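Local atomic coordinates of ankyrin repeat domain protein (Legionella pneumophila subsp. pneumophila, PDB entry 6MCA), a protein that is a bacterial effector with ankyrin repeats and a cysteine protease-like region, and interacts with the host LARP7 component of the 7SK snRNP complex. Residues 257-262 and 309-314. Residues are numbered along the deposited sequence; the frame is centred on the assembly and turned at random.
Sequences LILPAA and HDFLYK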
ATOM      1  N   LEU A 257      -8.992  15.372  -6.990  1.00 32.04           N
ATOM      2  CA  LEU A 257      -9.640  14.359  -6.173  1.00 27.99           C
ATOM      3  C   LEU A 257      -9.264  12.991  -6.724  1.00 27.33           C
ATOM      4  O   LEU A 257      -9.390  12.756  -7.928  1.00 24.93           O
ATOM      5  CB  LEU A 257     -11.162  14.542  -6.195  1.00 30.49           C
ATOM      6  CG  LEU A 257     -11.958  14.236  -4.928  1.00 42.59           C
ATOM      7  CD1 LEU A 257     -13.351  14.850  -5.027  1.00 41.30           C
ATOM      8  CD2 LEU A 257     -12.028  12.744  -4.678  1.00 51.87           C
ATOM      9  N   ILE A 258      -8.796  12.100  -5.857  1.00 23.12           N
ATOM     10  CA  ILE A 258      -8.436  10.739  -6.246  1.00 22.16           C
ATOM     11  C   ILE A 258      -9.394   9.782  -5.552  1.00 24.74           C
ATOM     12  O   ILE A 258      -9.462   9.746  -4.317  1.00 31.43           O
ATOM     13  CB  ILE A 258      -6.974  10.414  -5.903  1.00 22.00           C
ATOM     14  CG1 ILE A 258      -6.031  11.317  -6.699  1.00 28.13           C
ATOM     15  CG2 ILE A 258      -6.665   8.951  -6.197  1.00 14.65           C
ATOM     16  CD1 ILE A 258      -4.566  11.059  -6.427  1.00 25.84           C
ATOM     17  N   LEU A 259     -10.132   9.008  -6.343  1.00 30.19           N
ATOM     18  CA  LEU A 259     -11.154   8.092  -5.836  1.00 21.57           C
ATOM     19  C   LEU A 259     -10.815   6.667  -6.245  1.00 24.18           C
ATOM     20  O   LEU A 259     -11.063   6.273  -7.399  1.00 35.28           O
ATOM     21  CB  LEU A 259     -12.535   8.483  -6.359  1.00 21.22           C
ATOM     22  CG  LEU A 259     -13.110   9.791  -5.822  1.00 25.11           C
ATOM     23  CD1 LEU A 259     -14.347  10.200  -6.600  1.00 29.19           C
ATOM     24  CD2 LEU A 259     -13.435   9.642  -4.351  1.00 39.87           C
ATOM     25  N   PRO A 260     -10.213   5.871  -5.362  1.00 32.12           N
ATOM     26  CA  PRO A 260     -10.054   4.439  -5.651  1.00 31.64           C
ATOM     27  C   PRO A 260     -11.345   3.696  -5.337  1.00 30.68           C
ATOM     28  O   PRO A 260     -11.948   3.892  -4.279  1.00 48.31           O
ATOM     29  CB  PRO A 260      -8.914   4.006  -4.717  1.00 37.26           C
ATOM     30  CG  PRO A 260      -8.318   5.292  -4.179  1.00 35.91           C
ATOM     31  CD  PRO A 260      -9.440   6.278  -4.181  1.00 32.01           C
ATOM     32  N   ALA A 261     -11.775   2.852  -6.269  1.00 32.74           N
ATOM     33  CA  ALA A 261     -12.994   2.073  -6.130  1.00 32.79           C
ATOM     34  C   ALA A 261     -12.666   0.590  -6.214  1.00 32.36           C
ATOM     35  O   ALA A 261     -11.818   0.172  -7.011  1.00 39.55           O
ATOM     36  CB  ALA A 261     -14.016   2.445  -7.208  1.00 34.69           C
ATOM     37  N   ALA A 262     -13.343  -0.198  -5.383  1.00 52.66           N
ATOM     38  CA  ALA A 262     -13.192  -1.645  -5.366  1.00 50.07           C
ATOM     39  C   ALA A 262     -14.313  -2.266  -6.192  1.00 40.69           C
ATOM     40  O   ALA A 262     -15.495  -2.027  -5.921  1.00 46.99           O
ATOM     41  CB  ALA A 262     -13.214  -2.180  -3.935  1.00 36.17           C
ATOM     42  N   HIS A 309     -20.687   9.592  -1.226  1.00 26.14           N
ATOM     43  CA  HIS A 309     -21.081   8.543  -0.293  1.00 32.36           C
ATOM     44  C   HIS A 309     -21.433   7.257  -1.032  1.00 29.72           C
ATOM     45  O   HIS A 309     -20.962   6.175  -0.667  1.00 36.72           O
ATOM     46  CB  HIS A 309     -22.252   9.010   0.572  1.00 46.12           C
ATOM     47  CG  HIS A 309     -22.511   8.129   1.754  1.00 44.98           C
ATOM     48  ND1 HIS A 309     -23.389   7.068   1.713  1.00 46.54           N
ATOM     49  CD2 HIS A 309     -21.997   8.142   3.006  1.00 42.75           C
ATOM     50  CE1 HIS A 309     -23.410   6.469   2.891  1.00 31.74           C
ATOM     51  NE2 HIS A 309     -22.574   7.102   3.693  1.00 41.26           N
ATOM     52  N   ASP A 310     -22.251   7.357  -2.084  1.00 29.33           N
ATOM     53  CA  ASP A 310     -22.535   6.184  -2.906  1.00 38.56           C
ATOM     54  C   ASP A 310     -21.261   5.600  -3.501  1.00 28.41           C
ATOM     55  O   ASP A 310     -21.149   4.378  -3.658  1.00 30.89           O
ATOM     56  CB  ASP A 310     -23.515   6.547  -4.024  1.00 41.33           C
ATOM     57  CG  ASP A 310     -24.864   6.998  -3.498  1.00 55.96           C
ATOM     58  OD1 ASP A 310     -25.047   7.029  -2.263  1.00 64.22           O
ATOM     59  OD2 ASP A 310     -25.743   7.326  -4.322  1.00 64.49           O
ATOM     60  N   PHE A 311     -20.286   6.455  -3.819  1.00 32.94           N
ATOM     61  CA  PHE A 311     -19.075   6.028  -4.506  1.00 26.00           C
ATOM     62  C   PHE A 311     -18.125   5.279  -3.580  1.00 35.37           C
ATOM     63  O   PHE A 311     -17.583   4.234  -3.957  1.00 32.43           O
ATOM     64  CB  PHE A 311     -18.379   7.252  -5.104  1.00 27.26           C
ATOM     65  CG  PHE A 311     -17.411   6.932  -6.205  1.00 28.61           C
ATOM     66  CD1 PHE A 311     -16.153   6.428  -5.921  1.00 28.22           C
ATOM     67  CD2 PHE A 311     -17.756   7.150  -7.527  1.00 25.52           C
ATOM     68  CE1 PHE A 311     -15.262   6.141  -6.935  1.00 34.11           C
ATOM     69  CE2 PHE A 311     -16.870   6.864  -8.545  1.00 24.74           C
ATOM     70  CZ  PHE A 311     -15.622   6.360  -8.249  1.00 21.81           C
ATOM     71  N   LEU A 312     -17.906   5.795  -2.371  1.00 23.43           N
ATOM     72  CA  LEU A 312     -16.868   5.275  -1.490  1.00 34.72           C
ATOM     73  C   LEU A 312     -17.388   4.483  -0.301  1.00 30.88           C
ATOM     74  O   LEU A 312     -16.669   3.619   0.205  1.00 33.28           O
ATOM     75  CB  LEU A 312     -15.999   6.421  -0.956  1.00 31.89           C
ATOM     76  CG  LEU A 312     -15.007   7.081  -1.912  1.00 30.01           C
ATOM     77  CD1 LEU A 312     -14.262   8.192  -1.189  1.00 32.43           C
ATOM     78  CD2 LEU A 312     -14.035   6.059  -2.481  1.00 18.34           C
ATOM     79  N   TYR A 313     -18.609   4.750   0.165  1.00 26.17           N
ATOM     80  CA  TYR A 313     -19.077   4.227   1.442  1.00 35.19           C
ATOM     81  C   TYR A 313     -20.314   3.345   1.313  1.00 36.32           C
ATOM     82  O   TYR A 313     -20.891   2.954   2.335  1.00 40.34           O
ATOM     83  CB  TYR A 313     -19.336   5.392   2.401  1.00 21.26           C
ATOM     84  CG  TYR A 313     -18.140   6.312   2.512  1.00 27.16           C
ATOM     85  CD1 TYR A 313     -16.913   5.831   2.950  1.00 30.78           C
ATOM     86  CD2 TYR A 313     -18.229   7.651   2.152  1.00 26.48           C
ATOM     87  CE1 TYR A 313     -15.811   6.659   3.044  1.00 29.34           C
ATOM     88  CE2 TYR A 313     -17.130   8.488   2.243  1.00 31.66           C
ATOM     89  CZ  TYR A 313     -15.925   7.986   2.691  1.00 28.94           C
ATOM     90  OH  TYR A 313     -14.828   8.810   2.785  1.00 25.14           O
ATOM     91  N   LYS A 314     -20.735   3.021   0.095  1.00 47.63           N
ATOM     92  CA  LYS A 314     -21.756   2.014  -0.146  1.00 27.41           C
ATOM     93  C   LYS A 314     -21.206   0.959  -1.094  1.00 40.35           C
ATOM     94  O   LYS A 314     -20.310   1.230  -1.899  1.00 62.01           O
ATOM     95  CB  LYS A 314     -23.035   2.621  -0.740  1.00 28.67           C
ATOM     96  CG  LYS A 314     -23.723   3.657   0.135  1.00 38.03           C
ATOM     97  CD  LYS A 314     -25.165   3.860  -0.313  1.00 45.73           C
ATOM     98  CE  LYS A 314     -25.858   4.953   0.486  1.00 50.98           C
ATOM     99  NZ  LYS A 314     -25.589   6.301  -0.084  1.00 53.32           N
TER
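Phe311 and Leu312, in the last turn of helix 305-312, pack on Leu259, Pro260 and Ala261 of strand 256-263. The contact is buried and mostly apolar, with no hydrogen bond between the segments. Phe311 comes first. Its CG is anti to the backbone N (chi1 -160°), which carries the ring out to the strand. Leu259 CD1 lies over one face, 4.2 Å from the ring centroid and 11° off its normal, a CH-pi contact. Phe311 CE1 meets Leu259 CB at 3.6 Å. The same CE1 lies 3.9 Å from Ala261 CB, which approaches the ring obliquely. Tyr321 and Phe270 add edge-to-face contacts with Phe311. Leu312 follows, its side chain roughly at right angles to that of Leu259. Leu312 CD1 touches Leu259 CD2 at 3.6 Å, while Leu312 CD2 reaches Pro260 O at 3.5 Å. The two methyls of Leu259 are thus divided, CD1 going to the ring and CD2 to Leu312. Leu312 also touches Leu231 of helix 215-233. Ile258, on the other side of the strand, packs on the same helix. The arrangement is helix-on-sheet packing at an outermost strand of the five-stranded antiparallel sheet.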